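Local coordinates for DNA repair protein MmcB-related protein (Silicibacter pomeroyi, PDB 3DNX) that is of unknown function but, as an MmcB-related protein of the PD-(D/E)xK nuclease-like clan, probably takes part in DNA repair, at residues G13-R18 against A104-A109; I57-S62 against F83-M88; S99-A104 against I111-P116. All blocks are in the same frame, centred on the assembly; numbering follows the deposited sequence.

Contact 1 (G13-R18 against A104-A109)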
loop_
_atom_site.group_PDB
_atom_site.type_symbol
_atom_site.label_atom_id
_atom_site.label_comp_id
_atom_site.label_asym_id
_atom_site.label_seq_id
_atom_site.Cartn_x
_atom_site.Cartn_y
_atom_site.Cartn_z
ATOM N N GLY A 13 0.000 22.709 -0.024
ATOM C CA GLY A 13 -0.697 21.549 0.573
ATOM C C GLY A 13 0.169 20.300 0.597
ATOM O O GLY A 13 0.112 19.464 1.533
ATOM N N GLN A 14 0.994 20.146 -0.438
ATOM C CA GLN A 14 1.862 18.998 -0.498
ATOM C C GLN A 14 2.915 19.060 0.586
ATOM O O GLN A 14 3.383 18.025 1.038
ATOM C CB GLN A 14 2.527 18.871 -1.875
ATOM C CG GLN A 14 1.576 18.448 -2.995
ATOM C CD GLN A 14 2.244 18.424 -4.338
ATOM O OE1 GLN A 14 2.894 19.389 -4.739
ATOM N NE2 GLN A 14 2.071 17.319 -5.065
ATOM N N ARG A 15 3.337 20.268 0.925
ATOM C CA ARG A 15 4.318 20.485 1.979
ATOM C C ARG A 15 3.783 20.003 3.310
ATOM O O ARG A 15 4.432 19.231 4.000
ATOM C CB ARG A 15 4.686 21.975 2.031
ATOM C CG ARG A 15 5.696 22.420 0.955
ATOM C CD ARG A 15 6.050 23.885 1.122
ATOM N NE ARG A 15 7.257 24.267 0.390
ATOM C CZ ARG A 15 8.495 24.352 0.898
ATOM N NH1 ARG A 15 9.493 24.735 0.108
ATOM N NH2 ARG A 15 8.764 24.071 2.175
ATOM N N LEU A 16 2.592 20.477 3.671
ATOM C CA LEU A 16 1.949 20.047 4.907
ATOM C C LEU A 16 1.803 18.525 4.912
ATOM O O LEU A 16 2.118 17.897 5.910
ATOM C CB LEU A 16 0.572 20.715 5.102
ATOM C CG LEU A 16 0.526 22.243 5.224
ATOM C CD1 LEU A 16 -0.926 22.767 5.141
ATOM C CD2 LEU A 16 1.168 22.654 6.523
ATOM N N ALA A 17 1.381 17.940 3.781
ATOM C CA ALA A 17 1.155 16.518 3.739
ATOM C C ALA A 17 2.473 15.729 3.965
ATOM O O ALA A 17 2.455 14.608 4.477
ATOM C CB ALA A 17 0.516 16.101 2.426
ATOM N N ARG A 18 3.578 16.286 3.491
ATOM C CA ARG A 18 4.906 15.661 3.742
ATOM C C ARG A 18 5.223 15.572 5.186
ATOM O O ARG A 18 5.594 14.505 5.671
ATOM C CB ARG A 18 6.008 16.419 2.996
ATOM C CG ARG A 18 7.387 15.719 2.939
ATOM C CD ARG A 18 8.241 16.716 2.158
ATOM N NE ARG A 18 9.540 16.270 1.761
ATOM C CZ ARG A 18 10.682 16.679 2.301
ATOM N NH1 ARG A 18 11.820 16.216 1.791
ATOM N NH2 ARG A 18 10.711 17.520 3.341
ATOM N N ALA A 104 1.781 21.627 11.165
ATOM C CA ALA A 104 2.688 20.933 10.267
ATOM C C ALA A 104 3.477 21.929 9.413
ATOM O O ALA A 104 3.121 23.124 9.313
ATOM C CB ALA A 104 1.894 19.962 9.354
ATOM N N ASP A 105 4.575 21.421 8.855
ATOM C CA ASP A 105 5.297 22.066 7.744
ATOM C C ASP A 105 5.874 20.961 6.870
ATOM O O ASP A 105 5.479 19.830 7.036
ATOM C CB ASP A 105 6.365 23.075 8.221
ATOM C CG ASP A 105 7.499 22.448 9.056
ATOM O OD1 ASP A 105 7.715 21.219 9.095
ATOM O OD2 ASP A 105 8.226 23.228 9.694
ATOM N N ALA A 106 6.804 21.270 5.959
ATOM C CA ALA A 106 7.303 20.246 5.044
ATOM C C ALA A 106 8.137 19.210 5.756
ATOM O O ALA A 106 8.378 18.179 5.174
ATOM C CB ALA A 106 8.114 20.859 3.874
ATOM N N TYR A 107 8.549 19.455 7.007
ATOM C CA TYR A 107 9.556 18.631 7.618
ATOM C C TYR A 107 9.094 17.790 8.790
ATOM O O TYR A 107 9.788 16.841 9.178
ATOM C CB TYR A 107 10.698 19.511 8.089
ATOM C CG TYR A 107 11.195 20.390 6.967
ATOM C CD1 TYR A 107 11.932 19.844 5.943
ATOM C CD2 TYR A 107 10.846 21.743 6.895
ATOM C CE1 TYR A 107 12.414 20.625 4.899
ATOM C CE2 TYR A 107 11.295 22.535 5.842
ATOM C CZ TYR A 107 12.086 21.964 4.851
ATOM O OH TYR A 107 12.555 22.694 3.786
ATOM N N ASP A 108 7.952 18.140 9.354
ATOM C CA ASP A 108 7.432 17.458 10.553
ATOM C C ASP A 108 6.029 17.948 10.859
ATOM O O ASP A 108 5.501 18.805 10.160
ATOM C CB ASP A 108 8.344 17.701 11.731
ATOM C CG ASP A 108 8.275 16.589 12.814
ATOM O OD1 ASP A 108 7.432 15.657 12.781
ATOM O OD2 ASP A 108 9.101 16.691 13.711
ATOM N N ALA A 109 5.413 17.375 11.893
ATOM C CA ALA A 109 4.113 17.774 12.358
ATOM C C ALA A 109 3.913 17.377 13.810
ATOM O O ALA A 109 4.655 16.557 14.359
ATOM C CB ALA A 109 3.013 17.186 11.492
HETATM O O HOH W 1 7.489 24.200 4.895
#
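R18 and Y107 bring two flat groups together almost upright on each other, guanidinium and phenol planes 82° apart. The R18 guanidinium uses its edge: NH2 points at the carbonyl of A106 and, beside it, comes to 3.7 Å from CD1 of Y107, an approach oblique to the ring. One face of the Y107 ring carries the methyl of A106, CB lying over the ring centre. R15 comes to the same methyl obliquely, its NH2 3.7 Å from A106 CB. The one direct hydrogen bond between the segments runs from R18 NH2 to A106 O (3.0 Å, 158° at the hydrogen); the donor stands above the carbonyl plane rather than on a lone pair. R18 reaches it because CG lies trans to the backbone N (chi1 -168°) and the chain is extended to NE, which draws CD past A106 O at 3.4 Å. Three residues earlier on helix 12-26 the backbone touches the loop: A106 CA sends its hydrogen toward R15 O, the CA to O distance being 3.2 Å. Water 1 accepts from R15 NH2 (3.0 Å) and from A106 N (3.2 Å), bridging arginine and loop. On the buried side, L16 CD2 rests on A104 O at 3.4 Å and on the methyl of A104. The loop is shaped by D105, whose OD1 accepts from Y107 N in an Asx turn. R22 NH1, a turn further along the helix, donates to Y107 O, while R18 NH1 makes a weak, long ion pair with D145 of the second subunit. The helix thus holds the loop mostly through backbone polar atoms: R18 binds A106 O directly, R15 reaches A106 N through water, and L16 packs on A104 at the buried end.

Contact 2 (I57-S62 against F83-M88). With NA (sodium ion), chain C.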
loop_
_atom_site.group_PDB
_atom_site.type_symbol
_atom_site.label_atom_id
_atom_site.label_comp_id
_atom_site.label_asym_id
_atom_site.label_seq_id
_atom_site.Cartn_x
_atom_site.Cartn_y
_atom_site.Cartn_z
ATOM N N ILE A 57 -6.870 13.422 7.206
ATOM C CA ILE A 57 -6.242 14.697 7.517
ATOM C C ILE A 57 -6.351 15.604 6.304
ATOM O O ILE A 57 -5.824 15.299 5.225
ATOM C CB ILE A 57 -4.756 14.547 7.934
ATOM C CG1 ILE A 57 -4.646 13.630 9.139
ATOM C CG2 ILE A 57 -4.102 15.905 8.267
ATOM C CD1 ILE A 57 -4.027 12.325 8.791
ATOM N N GLU A 58 -7.049 16.725 6.498
ATOM C CA GLU A 58 -7.155 17.744 5.501
ATOM C C GLU A 58 -6.128 18.835 5.773
ATOM O O GLU A 58 -6.186 19.511 6.836
ATOM C CB GLU A 58 -8.578 18.335 5.499
ATOM C CG GLU A 58 -9.614 17.442 4.913
ATOM C CD GLU A 58 -9.408 17.224 3.432
ATOM O OE1 GLU A 58 -9.760 18.129 2.646
ATOM O OE2 GLU A 58 -8.900 16.152 3.054
ATOM N N CYS A 59 -5.289 19.063 4.779
ATOM C CA CYS A 59 -4.161 19.960 4.849
ATOM C C CYS A 59 -4.545 21.281 4.224
ATOM O O CYS A 59 -4.603 21.406 3.020
ATOM C CB CYS A 59 -2.939 19.347 4.155
ATOM S SG CYS A 59 -2.428 17.780 4.895
ATOM N N LYS A 60 -4.805 22.292 5.049
ATOM C CA LYS A 60 -5.211 23.590 4.528
ATOM C C LYS A 60 -4.060 24.595 4.620
ATOM O O LYS A 60 -3.578 24.915 5.687
ATOM C CB LYS A 60 -6.446 24.078 5.264
ATOM C CG LYS A 60 -7.613 23.113 5.163
ATOM C CD LYS A 60 -8.006 22.997 3.693
ATOM C CE LYS A 60 -9.105 22.038 3.473
ATOM N NZ LYS A 60 -9.478 21.922 2.010
ATOM N N SER A 61 -3.647 25.097 3.470
ATOM C CA SER A 61 -2.439 25.879 3.367
ATOM C C SER A 61 -2.720 27.379 3.525
ATOM O O SER A 61 -1.773 28.171 3.665
ATOM C CB SER A 61 -1.795 25.572 2.029
ATOM O OG SER A 61 -2.719 25.855 0.964
ATOM N N SER A 62 -4.022 27.729 3.540
ATOM C CA SER A 62 -4.511 29.115 3.604
ATOM C C SER A 62 -5.929 29.124 4.176
ATOM O O SER A 62 -6.632 28.135 4.090
ATOM C CB SER A 62 -4.584 29.725 2.185
ATOM O OG SER A 62 -3.625 30.744 1.977
ATOM N N PHE A 83 -8.998 15.120 11.178
ATOM C CA PHE A 83 -8.056 16.174 11.585
ATOM C C PHE A 83 -7.898 17.205 10.494
ATOM O O PHE A 83 -7.962 16.883 9.278
ATOM C CB PHE A 83 -6.628 15.684 11.815
ATOM C CG PHE A 83 -6.484 14.604 12.853
ATOM C CD1 PHE A 83 -5.946 14.869 14.094
ATOM C CD2 PHE A 83 -6.859 13.298 12.550
ATOM C CE1 PHE A 83 -5.789 13.850 15.037
ATOM C CE2 PHE A 83 -6.699 12.285 13.472
ATOM C CZ PHE A 83 -6.184 12.561 14.724
ATOM N N TRP A 84 -7.653 18.441 10.946
ATOM C CA TRP A 84 -7.058 19.479 10.115
ATOM C C TRP A 84 -5.555 19.485 10.313
ATOM O O TRP A 84 -5.088 19.127 11.380
ATOM C CB TRP A 84 -7.616 20.842 10.460
ATOM C CG TRP A 84 -9.097 20.930 10.388
ATOM C CD1 TRP A 84 -9.958 20.767 11.414
ATOM C CD2 TRP A 84 -9.891 21.208 9.223
ATOM N NE1 TRP A 84 -11.257 20.936 10.970
ATOM C CE2 TRP A 84 -11.228 21.177 9.619
ATOM C CE3 TRP A 84 -9.587 21.469 7.880
ATOM C CZ2 TRP A 84 -12.269 21.425 8.730
ATOM C CZ3 TRP A 84 -10.616 21.694 6.997
ATOM C CH2 TRP A 84 -11.931 21.661 7.416
ATOM N N ALA A 85 -4.812 19.846 9.274
ATOM C CA ALA A 85 -3.358 20.103 9.365
ATOM C C ALA A 85 -3.106 21.476 8.715
ATOM O O ALA A 85 -3.490 21.705 7.583
ATOM C CB ALA A 85 -2.530 18.998 8.684
ATOM N N VAL A 86 -2.496 22.375 9.479
ATOM C CA VAL A 86 -2.206 23.746 9.070
ATOM C C VAL A 86 -0.824 24.130 9.557
ATOM O O VAL A 86 -0.248 23.465 10.448
ATOM C CB VAL A 86 -3.255 24.737 9.636
ATOM C CG1 VAL A 86 -4.672 24.363 9.144
ATOM C CG2 VAL A 86 -3.210 24.829 11.172
ATOM N N ASP A 87 -0.281 25.210 9.010
ATOM C CA ASP A 87 0.984 25.677 9.491
ATOM C C ASP A 87 0.776 26.696 10.628
ATOM O O ASP A 87 -0.349 27.083 10.946
ATOM C CB ASP A 87 1.837 26.207 8.336
ATOM C CG ASP A 87 1.351 27.521 7.749
ATOM O OD1 ASP A 87 0.559 28.318 8.355
ATOM O OD2 ASP A 87 1.840 27.786 6.623
HETATM N N MSE A 88 1.881 27.174 11.162
HETATM C CA MSE A 88 1.866 28.087 12.309
HETATM C C MSE A 88 1.372 29.499 11.981
HETATM O O MSE A 88 1.158 30.315 12.907
HETATM C CB MSE A 88 3.258 28.134 12.973
HETATM C CG MSE A 88 4.394 28.750 12.131
HETATM SE SE MSE A 88 6.246 28.426 12.813
HETATM C CE MSE A 88 7.153 29.467 11.408
HETATM NA NA NA C . -5.252 21.784 0.616
HETATM O O HOH W 2 -1.671 26.468 6.925
HETATM O O HOH W 3 -7.191 20.569 1.070
HETATM O O HOH W 4 -1.267 29.462 6.544
HETATM O O HOH W 5 0.882 26.519 4.443
HETATM O O HOH W 6 -3.855 20.143 0.028
HETATM O O HOH W 7 -6.245 22.497 -1.361
#
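E58 O accepts from A85 N at 2.8 Å, the shortest hydrogen bond between two neighbouring parallel strands, and W84 CA adds a CH contact to the same oxygen. E58 N gives to F83 O and K60 N to A85 O, each at 2.9 Å, so that I57, E58 and C59 pair with F83, W84 and A85. On the face holding I57, C59 and A85, the fit is tight: I57 CG2 lies only 3.5 Å from A85 CB, with C59 SG touching the same methyl at 4.0 Å. On the face of E58 and W84 the side chain of K60 meets the indole edge of W84; chi1 (-58°) sets K60 CG 3.7 Å from W84 CE3, and the bend at chi2 keeps CE near CZ3. K60 NZ makes a salt bridge with D69 and a hydrogen bond to D65 O, with a long pairing to E58 OE1, while E58 OE2 takes D44 N. Past the paired residues the strands part and water fills in: water 2 donates to K60 O (2.8 Å) and accepts from D87 N, and waters 4 and 5 join S61 O to the D87 carboxylate. C59 O binds the sodium ion at 2.5 Å, with D65 and waters 3, 6 and 7 completing its shell; water 3 also accepts from K60 NZ. The strands belong to a beta-alpha-beta unit with helix 63-68, and D44, E58 and K60 match the D...ExK pattern of PD-(D/E)xK nuclease folds, so this end probably corresponds to their active-site region, though the sodium here is held by C59 O and D65.

Contact 3 (S99-A104 against I111-P116)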
loop_
_atom_site.group_PDB
_atom_site.type_symbol
_atom_site.label_atom_id
_atom_site.label_comp_id
_atom_site.label_asym_id
_atom_site.label_seq_id
_atom_site.Cartn_x
_atom_site.Cartn_y
_atom_site.Cartn_z
ATOM N N SER A 99 -13.025 19.024 15.704
ATOM C CA SER A 99 -12.001 18.386 14.906
ATOM C C SER A 99 -10.667 18.217 15.623
ATOM O O SER A 99 -10.328 18.943 16.548
ATOM C CB SER A 99 -11.780 19.233 13.664
ATOM O OG SER A 99 -13.013 19.315 12.948
ATOM N N GLY A 100 -9.914 17.224 15.194
ATOM C CA GLY A 100 -8.517 17.118 15.557
ATOM C C GLY A 100 -7.676 18.156 14.825
ATOM O O GLY A 100 -8.135 18.762 13.861
ATOM N N LEU A 101 -6.451 18.391 15.326
ATOM C CA LEU A 101 -5.611 19.416 14.753
ATOM C C LEU A 101 -4.151 19.068 14.845
ATOM O O LEU A 101 -3.625 18.769 15.938
ATOM C CB LEU A 101 -5.870 20.784 15.453
ATOM C CG LEU A 101 -5.068 22.018 14.957
ATOM C CD1 LEU A 101 -5.360 22.365 13.489
ATOM C CD2 LEU A 101 -5.360 23.294 15.845
ATOM N N LEU A 102 -3.470 19.188 13.703
ATOM C CA LEU A 102 -2.029 19.116 13.657
ATOM C C LEU A 102 -1.494 20.437 13.187
ATOM O O LEU A 102 -2.090 21.083 12.322
ATOM C CB LEU A 102 -1.503 18.031 12.676
ATOM C CG LEU A 102 -1.708 16.557 13.022
ATOM C CD1 LEU A 102 -3.099 16.149 12.644
ATOM C CD2 LEU A 102 -0.727 15.712 12.290
ATOM N N ILE A 103 -0.368 20.829 13.752
ATOM C CA ILE A 103 0.431 21.901 13.177
ATOM C C ILE A 103 1.609 21.269 12.438
ATOM O O ILE A 103 2.331 20.453 13.012
ATOM C CB ILE A 103 0.950 22.883 14.258
ATOM C CG1 ILE A 103 -0.174 23.391 15.182
ATOM C CG2 ILE A 103 1.724 24.007 13.602
ATOM C CD1 ILE A 103 -1.175 24.248 14.506
ATOM N N ALA A 104 1.781 21.627 11.165
ATOM C CA ALA A 104 2.688 20.933 10.267
ATOM C C ALA A 104 3.477 21.929 9.413
ATOM O O ALA A 104 3.121 23.124 9.313
ATOM C CB ALA A 104 1.894 19.962 9.354
ATOM N N ILE A 111 0.475 16.711 16.726
ATOM C CA ILE A 111 -0.955 16.752 17.011
ATOM C C ILE A 111 -1.074 17.675 18.239
ATOM O O ILE A 111 -0.421 17.451 19.259
ATOM C CB ILE A 111 -1.501 15.383 17.363
ATOM C CG1 ILE A 111 -1.324 14.402 16.183
ATOM C CG2 ILE A 111 -2.962 15.487 17.832
ATOM C CD1 ILE A 111 -1.761 13.025 16.493
ATOM N N VAL A 112 -1.828 18.736 18.108
ATOM C CA VAL A 112 -2.038 19.632 19.252
ATOM C C VAL A 112 -3.423 19.399 19.874
ATOM O O VAL A 112 -3.668 19.815 21.005
ATOM C CB VAL A 112 -1.784 21.105 18.891
ATOM C CG1 VAL A 112 -0.245 21.327 18.657
ATOM C CG2 VAL A 112 -2.597 21.553 17.708
ATOM N N ARG A 113 -4.304 18.754 19.112
ATOM C CA ARG A 113 -5.633 18.381 19.549
ATOM C C ARG A 113 -6.053 17.063 18.898
ATOM O O ARG A 113 -6.164 16.962 17.670
ATOM C CB ARG A 113 -6.615 19.511 19.179
ATOM C CG ARG A 113 -7.985 19.334 19.731
ATOM C CD ARG A 113 -8.754 20.640 19.609
ATOM N NE ARG A 113 -9.274 20.875 18.293
ATOM C CZ ARG A 113 -9.284 22.059 17.664
ATOM N NH1 ARG A 113 -9.828 22.150 16.458
ATOM N NH2 ARG A 113 -8.781 23.149 18.229
HETATM N N MSE A 114 -6.286 16.049 19.732
HETATM C CA MSE A 114 -6.581 14.705 19.249
HETATM C C MSE A 114 -8.017 14.715 18.787
HETATM O O MSE A 114 -8.873 15.289 19.467
HETATM C CB MSE A 114 -6.326 13.687 20.371
HETATM C CG MSE A 114 -6.664 12.290 20.045
HETATM SE SE MSE A 114 -5.750 11.605 18.476
HETATM C CE MSE A 114 -3.900 11.683 19.052
ATOM N N ALA A 115 -8.297 14.137 17.619
ATOM C CA ALA A 115 -9.650 14.094 17.147
ATOM C C ALA A 115 -10.500 13.145 18.004
ATOM O O ALA A 115 -10.006 12.137 18.529
ATOM C CB ALA A 115 -9.669 13.723 15.703
ATOM N N PRO A 116 -11.798 13.458 18.165
ATOM C CA PRO A 116 -12.684 12.483 18.810
ATOM C C PRO A 116 -12.851 11.214 17.926
ATOM O O PRO A 116 -12.747 11.315 16.704
ATOM C CB PRO A 116 -14.005 13.244 18.947
ATOM C CG PRO A 116 -13.991 14.267 17.907
ATOM C CD PRO A 116 -12.526 14.673 17.748
#
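R113 curls back over L101 to seize S99 O with two nitrogens. CG leaves trans to the backbone N and the chain stays extended until chi3 (79°) turns the guanidinium side-on to the carbonyl. R113 NE bonds S99 O at 2.8 Å, the donor placed nearly along the C=O bond, and NH1 reaches the same oxygen at 3.2 Å; S99 O lies in the guanidinium plane, and L101 CB sits over one guanidinium face. V112 takes the extra position of a classic beta bulge: both V112 N (2.8 Å) and R113 N (3.2 Å) give to L101 O, while L101 N returns to R113 O. The V112 turn throws its side chain out beside L101, CG2 standing between the backbone N and carbonyl carbon and meeting L101 CG at 3.7 Å; I103 CG1 closes on the same methyl. On the opposite face L102 CG packs on I111 CG1 at 3.8 Å. Two carbonyls, S99 O and L101 O, each accept two donors, tying the outermost strand of the sheet to its neighbour by side chain as well as backbone.

In the fold
Contacts 2 and 3 lie in series across one mixed sheet: strands 54-59 and 81-86 pair in contact 2, and strand 81-86 neighbours 100-104, which forms a hairpin with 109-113 in contact 3. Their centres are about 10 Å apart. Contact 1, about 9 Å from contact 2 and 14 Å from contact 3, sets helix 12-26 against the hairpin loop; it shares A104 with contact 3. Along the chain contact 2 lies between the two segments of contact 1. V86 and A104 join contacts 1 and 2 by a probable backbone hydrogen bond, and L16 packs on K60 O and A85 O, so the first helix covers the strands beside the sodium site.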